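Local coordinates for malonyl CoA-acyl carrier protein transacylase (Burkholderia pseudomallei 1710b, PDB 3EZO) that probably catalyses transfer of the malonyl group from malonyl-CoA to holo-acyl carrier protein, with release of coenzyme A, at residues N27-A30 with V34-E37; L39-D44 with C79-Q84; L46-G51 with T65-P70; V71-A76 with R114-L119; A124-T129 with S215-E220. All blocks are in the same frame, centred on the assembly; numbering follows the deposited sequence.

In the fold
From the N terminus, interaction 1 closes the shortest loop, folding the chain that follows strand 11-15 onto the start of helix 33-46. Interaction 2 then joins that helix to helix 65-85. Interaction 3 sits within the span so closed, where the end of helix 33-46 and the loop after it meet the first turns of helix 65-85. Interaction 4 crosses interaction 2 along the chain: its first segment precedes 79-84 on helix 65-85, and its second lies on helix 113-128, beyond strand 93-96 and helix 99-107. Interaction 5 follows in series. It leads from the far end of helix 113-128 to helix 212-223 and encloses the whole four-stranded antiparallel sheet in its loop.

Interaction 1. Residues N27-A30 with V34-E37; sequences NAFA and VVRE
Phe-29 and Val-35 meet with their side chains crossing at about a right angle, and the valine lies over one face of the phenyl ring. Its CG2 methyl stands 4.3 Å from the centroid of the Phe-29 ring, 27° off the ring normal, a CH-pi contact. The second methyl sits beside the stem of the ring, with Val-35 CG1 3.8 Å from Phe-29 CB. With CG1 anti to the backbone N, both methyls face the phenylalanine: CG2 lies over the ring and also reaches CB, while CG1 packs beside CB.

One residue further on, a polar contact replaces the apolar one. Arg-36, extended from CG to NE, gives the NE hydrogen to the carbonyl of Ala-30 at an NE to O distance of 2.8 Å and an N-H...O angle of 150°. NE lies in the carbonyl plane, whereas the oxygen is tilted somewhat from the guanidinium plane. NH2 forms a salt bridge with Asp-31 OD1, so Ala-30 O and Asp-31 together restrain the group.

The far end of the Phe-29 ring packs on Cys-79 and Ala-82 of helix 65-85. This is a loop folded back onto the helix it precedes: a 3-10 turn packed against the N-terminal part of helix 33-46 in the FabD-type acyltransferase fold.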
# COMPACT_ATOMS: atom_id res chain seq x y z
N ASN A 27 -9.00 0.81 18.24
CA ASN A 27 -9.63 0.90 19.56
C ASN A 27 -8.77 1.65 20.55
O ASN A 27 -9.26 2.44 21.31
CB ASN A 27 -9.99 -0.49 20.12
CG ASN A 27 -11.16 -1.12 19.42
OD1 ASN A 27 -11.83 -0.51 18.58
ND2 ASN A 27 -11.40 -2.38 19.75
N ALA A 28 -7.47 1.41 20.50
CA ALA A 28 -6.56 1.96 21.44
C ALA A 28 -6.44 3.49 21.29
O ALA A 28 -6.01 4.18 22.21
CB ALA A 28 -5.21 1.28 21.30
N PHE A 29 -6.86 4.01 20.13
CA PHE A 29 -6.86 5.45 19.86
C PHE A 29 -8.25 6.08 20.06
O PHE A 29 -8.47 7.23 19.66
CB PHE A 29 -6.45 5.67 18.41
CG PHE A 29 -4.98 5.84 18.18
CD1 PHE A 29 -4.22 6.67 18.97
CD2 PHE A 29 -4.38 5.21 17.10
CE1 PHE A 29 -2.89 6.87 18.71
CE2 PHE A 29 -3.06 5.40 16.85
CZ PHE A 29 -2.30 6.23 17.65
N ALA A 30 -9.20 5.33 20.62
CA ALA A 30 -10.61 5.77 20.71
C ALA A 30 -10.78 7.12 21.39
O ALA A 30 -11.77 7.83 21.15
CB ALA A 30 -11.49 4.69 21.48
N VAL A 34 -7.79 13.82 17.72
CA VAL A 34 -7.60 13.88 16.25
C VAL A 34 -8.01 12.61 15.53
O VAL A 34 -8.35 12.67 14.37
CB VAL A 34 -6.13 14.20 15.71
CG1 VAL A 34 -5.87 15.66 15.76
CG2 VAL A 34 -5.08 13.33 16.35
N VAL A 35 -7.92 11.47 16.20
CA VAL A 35 -8.36 10.21 15.60
C VAL A 35 -9.87 10.25 15.45
O VAL A 35 -10.41 9.99 14.38
CB VAL A 35 -7.87 9.02 16.40
CG1 VAL A 35 -8.44 7.73 15.84
CG2 VAL A 35 -6.31 9.01 16.39
N ARG A 36 -10.55 10.69 16.51
CA ARG A 36 -11.99 10.90 16.40
C ARG A 36 -12.40 11.84 15.25
O ARG A 36 -13.36 11.57 14.54
CB ARG A 36 -12.55 11.45 17.72
CG ARG A 36 -12.43 10.47 18.90
CD ARG A 36 -13.34 10.99 20.03
NE ARG A 36 -13.26 10.22 21.25
CZ ARG A 36 -14.14 10.29 22.26
NH1 ARG A 36 -15.16 11.12 22.20
NH2 ARG A 36 -13.98 9.54 23.34
N GLU A 37 -11.67 12.94 15.07
CA GLU A 37 -12.00 13.91 14.05
C GLU A 37 -11.71 13.36 12.65
O GLU A 37 -12.42 13.68 11.72
CB GLU A 37 -11.25 15.22 14.28
CG GLU A 37 -11.58 15.92 15.61
CD GLU A 37 -10.74 17.19 15.88
OE1 GLU A 37 -9.46 17.17 16.06
OE2 GLU A 37 -11.40 18.22 15.89

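Interaction 2. Residues L39-D44 with C79-Q84; sequences LDEASD and CYRAWQ
Arg-81 reaches Glu-41 in a surface salt bridge between two helices, 33-46 and 65-85, of the acyltransferase domain. The guanidinium approaches end-on and puts both terminal nitrogens on a single oxygen: NH1 and NH2 of Arg-81 each lie 2.8 Å from Glu-41 OE1. NH2 uses the syn lone pair, on the side of the other carboxylate oxygen, while NH1 comes in nearly along the C-O axis. OE1 lies in the guanidinium plane, and the carboxylate is turned only 20° from it, so the two flat groups are almost coplanar although the side chains cross at about a right angle.

Both chains are stretched out to span the gap. Glu-41 starts with CG anti to the backbone N (chi1 175°) and runs straight on; Arg-81 is extended from CG to NE. Its NH1 is also bonded to Thr-38 OG1, a second hold on the rotation of the group.

Further out, Phe-113 of helix 113-128 touches both charged side chains, and Arg-114 lies against Glu-41. On helix 33-46 itself Ser-43 folds back: its OG donates to Leu-39 O at 2.9 Å, reaching that oxygen from the opposite face to Ser-43 N, and accepts from Ile-50 N.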
# COMPACT_ATOMS: atom_id res chain seq x y z
N LEU A 39 -11.86 10.09 11.78
CA LEU A 39 -12.97 9.13 11.53
C LEU A 39 -14.24 9.87 11.19
O LEU A 39 -15.00 9.42 10.33
CB LEU A 39 -13.20 8.23 12.74
CG LEU A 39 -12.07 7.27 12.97
CD1 LEU A 39 -12.13 6.56 14.38
CD2 LEU A 39 -11.99 6.21 11.84
N ASP A 40 -14.45 11.02 11.83
CA ASP A 40 -15.63 11.82 11.49
C ASP A 40 -15.53 12.36 10.08
O ASP A 40 -16.51 12.34 9.33
CB ASP A 40 -15.83 12.98 12.46
CG ASP A 40 -16.49 12.55 13.76
OD1 ASP A 40 -17.44 11.74 13.71
OD2 ASP A 40 -16.09 13.05 14.84
N GLU A 41 -14.35 12.85 9.73
CA GLU A 41 -14.14 13.41 8.39
C GLU A 41 -14.35 12.32 7.33
O GLU A 41 -15.02 12.54 6.31
CB GLU A 41 -12.73 14.03 8.29
CG GLU A 41 -12.41 14.52 6.89
CD GLU A 41 -11.05 15.31 6.76
OE1 GLU A 41 -10.20 15.32 7.71
OE2 GLU A 41 -10.90 15.93 5.68
N ALA A 42 -13.78 11.16 7.57
CA ALA A 42 -13.95 10.02 6.66
C ALA A 42 -15.44 9.63 6.48
O ALA A 42 -15.92 9.42 5.33
CB ALA A 42 -13.11 8.82 7.13
N SER A 43 -16.19 9.57 7.58
CA SER A 43 -17.66 9.23 7.54
C SER A 43 -18.42 10.29 6.77
O SER A 43 -19.31 10.01 5.92
CB SER A 43 -18.24 9.09 8.96
OG SER A 43 -17.51 8.11 9.72
N ASP A 44 -18.08 11.54 7.04
CA ASP A 44 -18.72 12.61 6.28
C ASP A 44 -18.41 12.48 4.78
O ASP A 44 -19.31 12.64 3.96
CB ASP A 44 -18.32 13.98 6.82
CG ASP A 44 -18.81 15.12 5.93
OD1 ASP A 44 -20.01 15.16 5.57
OD2 ASP A 44 -17.99 15.99 5.56
N CYS A 79 -3.30 7.85 12.22
CA CYS A 79 -2.11 7.62 12.99
C CYS A 79 -1.08 8.72 12.76
O CYS A 79 -0.35 9.12 13.70
CB CYS A 79 -1.49 6.26 12.67
SG CYS A 79 -2.38 4.83 13.29
N TYR A 80 -1.04 9.23 11.55
CA TYR A 80 -0.15 10.34 11.19
C TYR A 80 -0.57 11.61 11.90
O TYR A 80 0.28 12.32 12.44
CB TYR A 80 -0.05 10.57 9.67
CG TYR A 80 1.02 11.60 9.30
CD1 TYR A 80 2.35 11.28 9.37
CD2 TYR A 80 0.68 12.90 8.94
CE1 TYR A 80 3.33 12.19 9.06
CE2 TYR A 80 1.67 13.84 8.64
CZ TYR A 80 2.99 13.47 8.71
OH TYR A 80 4.00 14.35 8.42
N ARG A 81 -1.88 11.90 11.88
CA ARG A 81 -2.40 13.06 12.57
C ARG A 81 -2.15 12.96 14.11
O ARG A 81 -1.85 13.96 14.74
CB ARG A 81 -3.90 13.28 12.22
CG ARG A 81 -4.16 13.99 10.89
CD ARG A 81 -5.63 14.15 10.62
NE ARG A 81 -5.98 15.04 9.50
CZ ARG A 81 -7.20 15.12 8.98
NH1 ARG A 81 -8.17 14.34 9.43
NH2 ARG A 81 -7.48 15.94 7.99
N ALA A 82 -2.25 11.77 14.70
CA ALA A 82 -1.92 11.56 16.15
C ALA A 82 -0.45 11.83 16.43
O ALA A 82 -0.08 12.37 17.49
CB ALA A 82 -2.26 10.15 16.56
N TRP A 83 0.40 11.40 15.51
CA TRP A 83 1.83 11.67 15.62
C TRP A 83 2.05 13.19 15.72
O TRP A 83 2.75 13.66 16.59
CB TRP A 83 2.58 11.04 14.45
CG TRP A 83 4.02 11.43 14.30
CD1 TRP A 83 4.50 12.41 13.52
CD2 TRP A 83 5.14 10.83 14.94
NE1 TRP A 83 5.87 12.45 13.59
CE2 TRP A 83 6.29 11.50 14.47
CE3 TRP A 83 5.30 9.80 15.87
CZ2 TRP A 83 7.56 11.17 14.89
CZ3 TRP A 83 6.55 9.47 16.29
CH2 TRP A 83 7.69 10.16 15.79
N GLN A 84 1.41 13.96 14.84
CA GLN A 84 1.52 15.42 14.85
C GLN A 84 0.98 16.08 16.12
O GLN A 84 1.65 16.98 16.66
CB GLN A 84 0.80 16.05 13.65
CG GLN A 84 1.43 15.77 12.29
CD GLN A 84 0.55 16.26 11.16
OE1 GLN A 84 -0.57 15.78 11.00
NE2 GLN A 84 1.04 17.21 10.36

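Interaction 3. Residues L46-G51 with T65-P70; sequences LGQDIG and TTNTQP
Leu-46 and Pro-70 make the tight part of this contact, with a methyl of the leucine set against CB of the proline ring. Leu-46 CD1 lies 3.6 Å from Pro-70 CB, and the two side chains cross obliquely. Leu-46 carries its CG anti to the carbonyl carbon (chi1 -59°), and its CB already points at the other segment. Pro-70 itself is buried and also touches Val-120; the predicted nucleophile Ser-98 is about 12 Å from it, side chain to side chain. Having no amide hydrogen, the proline cannot continue the ladder of bonds to the turn before, and helix 65-85 is kinked there; the preceding bond, Gln-69 N to Thr-65 O at 3.0 Å, is still made.

The looser side is polar and lies nearer solvent. There the side chain of Gln-48 comes up to that of Asn-67 at about a right angle, with the amide planes 66° apart. The firm polar tie of Asn-67 is elsewhere, its ND2 donating to the carbonyl of Glu-61. Leu-53 touches both side chains and backs the pair.

Gly-47 joins the two sides, leaving the helix with a positive phi of 87°, backbone angles that suit a residue without a CB. Asp-49 then takes the N-cap position of the next helix, its OD1 accepting from Lys-52 N.

The contact sets the end of helix 33-46, and the link to helix 50-56, against the start of helix 65-85. Ile-50 rests on Ala-42 of helix 33-46, and helix 113-128 covers Pro-70.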
# COMPACT_ATOMS: atom_id res chain seq x y z
N LEU A 46 -17.56 9.69 3.06
CA LEU A 46 -17.98 8.42 2.46
C LEU A 46 -19.44 8.04 2.69
O LEU A 46 -19.98 7.17 1.99
CB LEU A 46 -17.08 7.29 2.93
CG LEU A 46 -15.61 7.51 2.56
CD1 LEU A 46 -14.68 6.49 3.27
CD2 LEU A 46 -15.39 7.48 1.08
N GLY A 47 -20.11 8.69 3.65
CA GLY A 47 -21.53 8.45 3.84
C GLY A 47 -21.85 7.30 4.75
O GLY A 47 -23.02 7.00 4.97
N GLN A 48 -20.84 6.66 5.32
CA GLN A 48 -21.11 5.68 6.37
C GLN A 48 -20.21 5.86 7.58
O GLN A 48 -19.15 6.47 7.49
CB GLN A 48 -21.00 4.24 5.82
CG GLN A 48 -19.61 3.72 5.76
CD GLN A 48 -19.54 2.25 5.34
OE1 GLN A 48 -19.02 1.92 4.26
NE2 GLN A 48 -20.03 1.36 6.20
N ASP A 49 -20.61 5.28 8.70
CA ASP A 49 -19.81 5.33 9.93
C ASP A 49 -18.52 4.50 9.88
O ASP A 49 -18.48 3.30 10.21
CB ASP A 49 -20.67 4.93 11.12
CG ASP A 49 -20.05 5.31 12.46
OD1 ASP A 49 -18.80 5.41 12.57
OD2 ASP A 49 -20.84 5.50 13.41
N ILE A 50 -17.43 5.17 9.51
CA ILE A 50 -16.14 4.47 9.32
C ILE A 50 -15.55 4.02 10.64
O ILE A 50 -14.98 2.90 10.77
CB ILE A 50 -15.13 5.35 8.55
CG1 ILE A 50 -15.69 5.66 7.14
CG2 ILE A 50 -13.79 4.61 8.45
CD1 ILE A 50 -15.90 4.36 6.30
N GLY A 51 -15.68 4.87 11.65
CA GLY A 51 -15.35 4.43 13.00
C GLY A 51 -15.98 3.10 13.44
O GLY A 51 -15.29 2.23 13.98
N THR A 65 -12.98 -4.67 -0.72
CA THR A 65 -11.89 -3.77 -1.15
C THR A 65 -12.33 -2.31 -1.25
O THR A 65 -11.56 -1.42 -0.92
CB THR A 65 -11.24 -4.22 -2.47
OG1 THR A 65 -12.12 -3.88 -3.56
CG2 THR A 65 -10.95 -5.72 -2.45
N THR A 66 -13.56 -2.07 -1.68
CA THR A 66 -14.14 -0.72 -1.72
C THR A 66 -14.24 -0.06 -0.34
O THR A 66 -14.38 1.17 -0.24
CB THR A 66 -15.57 -0.71 -2.38
OG1 THR A 66 -16.27 -1.94 -2.04
CG2 THR A 66 -15.48 -0.48 -3.96
N ASN A 67 -14.22 -0.89 0.71
CA ASN A 67 -14.10 -0.40 2.09
C ASN A 67 -12.66 -0.44 2.55
O ASN A 67 -12.20 0.49 3.19
CB ASN A 67 -14.89 -1.27 3.08
CG ASN A 67 -16.34 -1.05 3.01
OD1 ASN A 67 -16.81 0.04 2.61
ND2 ASN A 67 -17.10 -2.06 3.44
N THR A 68 -11.96 -1.53 2.26
CA THR A 68 -10.60 -1.71 2.75
C THR A 68 -9.69 -0.52 2.33
O THR A 68 -8.94 -0.01 3.15
CB THR A 68 -9.99 -3.07 2.33
OG1 THR A 68 -10.90 -4.12 2.60
CG2 THR A 68 -8.71 -3.33 3.08
N GLN A 69 -9.79 -0.06 1.08
CA GLN A 69 -8.86 0.99 0.61
C GLN A 69 -9.08 2.34 1.36
O GLN A 69 -8.14 2.86 1.97
CB GLN A 69 -8.90 1.12 -0.92
CG GLN A 69 -8.25 -0.09 -1.60
CD GLN A 69 -7.89 0.13 -3.04
OE1 GLN A 69 -7.70 1.26 -3.49
NE2 GLN A 69 -7.80 -0.97 -3.79
N PRO A 70 -10.32 2.84 1.40
CA PRO A 70 -10.54 4.02 2.26
C PRO A 70 -10.35 3.78 3.77
O PRO A 70 -9.91 4.68 4.47
CB PRO A 70 -11.96 4.47 1.92
CG PRO A 70 -12.56 3.40 0.94
CD PRO A 70 -11.50 2.46 0.57

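Interaction 4. Residues V71-A76 with R114-L119; sequences VMLTAA and RDALPL
Ala-116 is the first residue of 114-119 to meet helix 71-76, and it does so with its methyl against both branches of Leu-73 and its carbonyl against CD2. Ala-116 CB lies 3.9 Å from Leu-73 CD2 and 4.1 Å from Leu-73 CD1, so that both leucine methyls touch the small side chain, while Ala-116 O stands 3.7 Å from Leu-73 CD2. The leucine can extend across the gap because its CG is anti to the backbone N (chi1 174°).

Leu-117 follows. Its CB does not point straight at the other helix, but its CD2 reaches across: Leu-117 CD2 packs 3.9 Å from Leu-73 CD2 and 3.4 Å from Thr-74 OG1, crossing the threonine at about a right angle. That hydroxyl is hydrogen-bonded to Pro-70 O, one turn back in its own helix, so its polar need is met although a methyl covers it.

Pro-118 turns away from helix 71-76, and its ring touches Tyr-221. A proline at this position breaks the run of backbone bonds and kinks helix 113-128; the next bond, Leu-119 N to Asp-115 O, is weak. Leu-119 then packs on Tyr-102 and on Leu-218, Tyr-221 and Leu-222.

The two short helical segments run roughly antiparallel, at 153°, with their axes 9.9 Å apart. Helix 33-46 covers one flank through Ala-42 and Ala-45, and helix 99-107, which follows the predicted nucleophile Ser-98, covers another through Thr-103 and Val-106. Helix 212-223 lies against the residues at the end of 114-119.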
# COMPACT_ATOMS: atom_id res chain seq x y z
N VAL A 71 -10.63 2.58 4.26
CA VAL A 71 -10.34 2.25 5.64
C VAL A 71 -8.85 2.34 5.97
O VAL A 71 -8.46 2.85 7.03
CB VAL A 71 -10.91 0.85 6.04
CG1 VAL A 71 -10.22 0.35 7.30
CG2 VAL A 71 -12.46 0.91 6.21
N MET A 72 -8.00 1.84 5.06
CA MET A 72 -6.57 1.82 5.34
C MET A 72 -5.92 3.19 5.18
O MET A 72 -4.94 3.49 5.87
CB MET A 72 -5.83 0.77 4.51
CG MET A 72 -5.93 -0.64 5.01
SD MET A 72 -5.49 -0.85 6.72
CE MET A 72 -3.75 -0.31 6.79
N LEU A 73 -6.47 4.01 4.29
CA LEU A 73 -6.07 5.40 4.14
C LEU A 73 -6.43 6.15 5.44
O LEU A 73 -5.60 6.85 6.00
CB LEU A 73 -6.81 6.02 2.95
CG LEU A 73 -6.63 7.51 2.71
CD1 LEU A 73 -5.45 7.79 1.79
CD2 LEU A 73 -7.89 8.09 2.11
N THR A 74 -7.67 5.98 5.88
CA THR A 74 -8.16 6.64 7.11
C THR A 74 -7.35 6.24 8.35
O THR A 74 -6.89 7.09 9.10
CB THR A 74 -9.62 6.31 7.34
OG1 THR A 74 -10.36 6.77 6.22
CG2 THR A 74 -10.14 6.97 8.63
N ALA A 75 -7.15 4.94 8.53
CA ALA A 75 -6.54 4.42 9.75
C ALA A 75 -5.09 4.85 9.86
O ALA A 75 -4.63 5.30 10.92
CB ALA A 75 -6.67 2.87 9.81
N ALA A 76 -4.37 4.70 8.74
CA ALA A 76 -2.97 5.12 8.69
C ALA A 76 -2.84 6.62 8.77
O ALA A 76 -1.98 7.11 9.50
CB ALA A 76 -2.26 4.54 7.47
N ARG A 114 -9.52 14.99 2.46
CA ARG A 114 -10.92 15.02 2.07
C ARG A 114 -11.07 14.60 0.63
O ARG A 114 -12.10 14.02 0.28
CB ARG A 114 -11.50 16.44 2.30
CG ARG A 114 -12.92 16.67 1.92
CD ARG A 114 -13.86 15.75 2.67
NE ARG A 114 -15.26 15.88 2.24
CZ ARG A 114 -15.78 15.32 1.16
NH1 ARG A 114 -15.03 14.52 0.34
NH2 ARG A 114 -17.07 15.53 0.89
N ASP A 115 -10.07 14.90 -0.21
CA ASP A 115 -10.10 14.46 -1.62
C ASP A 115 -9.63 13.03 -1.78
O ASP A 115 -10.09 12.32 -2.68
CB ASP A 115 -9.27 15.38 -2.53
CG ASP A 115 -9.77 16.80 -2.50
OD1 ASP A 115 -10.96 17.00 -2.12
OD2 ASP A 115 -8.99 17.72 -2.81
N ALA A 116 -8.72 12.62 -0.93
CA ALA A 116 -8.15 11.28 -1.04
C ALA A 116 -9.20 10.19 -0.75
O ALA A 116 -9.09 9.06 -1.24
CB ALA A 116 -6.93 11.13 -0.13
N LEU A 117 -10.22 10.54 0.02
CA LEU A 117 -11.19 9.55 0.46
C LEU A 117 -12.02 9.00 -0.72
O LEU A 117 -11.96 7.80 -0.98
CB LEU A 117 -12.04 10.14 1.62
CG LEU A 117 -11.32 10.16 2.97
CD1 LEU A 117 -11.87 11.28 3.89
CD2 LEU A 117 -11.35 8.78 3.67
N PRO A 118 -12.75 9.85 -1.48
CA PRO A 118 -13.48 9.30 -2.63
C PRO A 118 -12.53 8.82 -3.76
O PRO A 118 -12.90 7.97 -4.56
CB PRO A 118 -14.36 10.45 -3.08
CG PRO A 118 -13.63 11.74 -2.55
CD PRO A 118 -13.00 11.29 -1.28
N LEU A 119 -11.28 9.30 -3.77
CA LEU A 119 -10.32 8.88 -4.78
C LEU A 119 -9.99 7.41 -4.60
O LEU A 119 -10.01 6.67 -5.56
CB LEU A 119 -9.05 9.75 -4.74
CG LEU A 119 -7.77 9.34 -5.52
CD1 LEU A 119 -7.97 9.11 -7.04
CD2 LEU A 119 -6.64 10.40 -5.28

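Interaction 5. Residues A124-T129 with S215-E220; sequences AQAMQT and SDKLRE
A lysine reaching the C-terminal end of a neighbouring helix joins helix 212-223 to helix 113-128 in this acyltransferase fold. Lys-217 NZ donates to Ala-126 O at 2.6 Å. The approach is in the carbonyl plane and on a lone pair, with a C=O...N angle of 119°. Carbonyls at the end of a helix carry the negative side of its dipole, so the ammonium is probably favoured there.

The aliphatic part of the same side chain passes over the methyl of Ala-126. Lys-217 CE is 3.4 Å from Ala-126 CB, closer than usual for two carbons, and the CA atoms of the two residues are only 6.6 Å apart. A bend at chi3 (-70°) turns the lysine chain across the alanine towards the carbonyl.

Beside it, Thr-129 OG1 is 3.4 Å from Lys-217 NZ, a weak bond. The hydroxyl donates more firmly to Gln-125 O, at 2.8 Å and tilted from the carbonyl plane. Phe-122 also lies against Lys-217, and Leu-218 packs on Arg-123. On the lysine's own helix Asp-216 is paired twice: OD2 with Lys-212, and OD1 with Arg-219 NH1 at 3.0 Å, met on the anti side of the carboxylate.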
# COMPACT_ATOMS: atom_id res chain seq x y z
N ALA A 124 -10.50 1.61 -5.72
CA ALA A 124 -10.93 0.25 -5.36
C ALA A 124 -11.95 -0.28 -6.36
O ALA A 124 -11.81 -1.41 -6.85
CB ALA A 124 -11.48 0.19 -3.93
N GLN A 125 -12.94 0.52 -6.70
CA GLN A 125 -13.99 0.14 -7.66
C GLN A 125 -13.38 -0.19 -9.05
O GLN A 125 -13.69 -1.24 -9.64
CB GLN A 125 -15.07 1.25 -7.74
CG GLN A 125 -15.81 1.45 -9.11
CD GLN A 125 -16.72 0.29 -9.49
OE1 GLN A 125 -17.41 -0.31 -8.64
NE2 GLN A 125 -16.72 -0.05 -10.79
N ALA A 126 -12.51 0.71 -9.53
CA ALA A 126 -11.80 0.55 -10.77
C ALA A 126 -10.98 -0.73 -10.85
O ALA A 126 -11.05 -1.44 -11.83
CB ALA A 126 -10.86 1.79 -11.02
N MET A 127 -10.16 -0.98 -9.85
CA MET A 127 -9.30 -2.14 -9.82
C MET A 127 -10.10 -3.47 -9.72
O MET A 127 -9.71 -4.51 -10.30
CB MET A 127 -8.32 -2.04 -8.66
CG MET A 127 -7.32 -0.83 -8.76
SD MET A 127 -6.21 -0.83 -7.31
CE MET A 127 -5.10 -2.14 -7.73
N GLN A 128 -11.22 -3.44 -9.01
CA GLN A 128 -12.02 -4.65 -8.82
C GLN A 128 -12.82 -5.01 -10.10
O GLN A 128 -13.17 -6.15 -10.28
CB GLN A 128 -12.93 -4.48 -7.59
CG GLN A 128 -13.71 -5.73 -7.21
CD GLN A 128 -12.81 -6.89 -6.83
OE1 GLN A 128 -13.04 -8.02 -7.31
NE2 GLN A 128 -11.74 -6.63 -6.03
N THR A 129 -13.13 -4.04 -10.95
CA THR A 129 -13.92 -4.29 -12.13
C THR A 129 -13.19 -4.14 -13.49
O THR A 129 -13.84 -4.09 -14.55
CB THR A 129 -15.11 -3.37 -12.09
OG1 THR A 129 -14.66 -2.02 -12.13
CG2 THR A 129 -15.92 -3.61 -10.78
N SER A 215 -6.29 1.65 -14.76
CA SER A 215 -5.43 2.81 -15.00
C SER A 215 -6.15 3.87 -15.83
O SER A 215 -6.05 5.06 -15.55
CB SER A 215 -4.11 2.42 -15.70
OG SER A 215 -3.31 1.67 -14.82
N ASP A 216 -6.89 3.42 -16.84
CA ASP A 216 -7.58 4.36 -17.71
C ASP A 216 -8.67 5.13 -16.96
O ASP A 216 -8.82 6.32 -17.16
CB ASP A 216 -8.19 3.63 -18.92
CG ASP A 216 -7.11 3.10 -19.85
OD1 ASP A 216 -6.04 3.74 -19.92
OD2 ASP A 216 -7.32 2.04 -20.48
N LYS A 217 -9.42 4.45 -16.11
CA LYS A 217 -10.45 5.10 -15.29
C LYS A 217 -9.81 6.07 -14.28
O LYS A 217 -10.30 7.17 -14.06
CB LYS A 217 -11.28 4.04 -14.56
CG LYS A 217 -12.20 3.22 -15.46
CD LYS A 217 -12.86 2.06 -14.62
CE LYS A 217 -11.79 0.96 -14.22
NZ LYS A 217 -12.19 -0.50 -13.99
N LEU A 218 -8.69 5.65 -13.69
CA LEU A 218 -7.97 6.48 -12.74
C LEU A 218 -7.48 7.77 -13.37
O LEU A 218 -7.55 8.82 -12.73
CB LEU A 218 -6.78 5.76 -12.05
CG LEU A 218 -7.15 4.99 -10.79
CD1 LEU A 218 -6.03 3.93 -10.39
CD2 LEU A 218 -7.47 5.97 -9.62
N ARG A 219 -7.01 7.68 -14.62
CA ARG A 219 -6.54 8.87 -15.34
C ARG A 219 -7.66 9.88 -15.51
O ARG A 219 -7.47 11.08 -15.28
CB ARG A 219 -5.93 8.50 -16.70
CG ARG A 219 -5.27 9.68 -17.34
CD ARG A 219 -4.81 9.39 -18.77
NE ARG A 219 -3.75 8.36 -18.82
CZ ARG A 219 -3.89 7.09 -19.19
NH1 ARG A 219 -5.08 6.56 -19.48
NH2 ARG A 219 -2.83 6.31 -19.21
N GLU A 220 -8.84 9.41 -15.91
CA GLU A 220 -10.00 10.28 -16.04
C GLU A 220 -10.38 10.89 -14.70
O GLU A 220 -10.61 12.10 -14.59
CB GLU A 220 -11.22 9.51 -16.58
CG GLU A 220 -11.03 9.03 -17.97
CD GLU A 220 -12.18 8.12 -18.46
OE1 GLU A 220 -13.02 7.66 -17.64
OE2 GLU A 220 -12.20 7.89 -19.71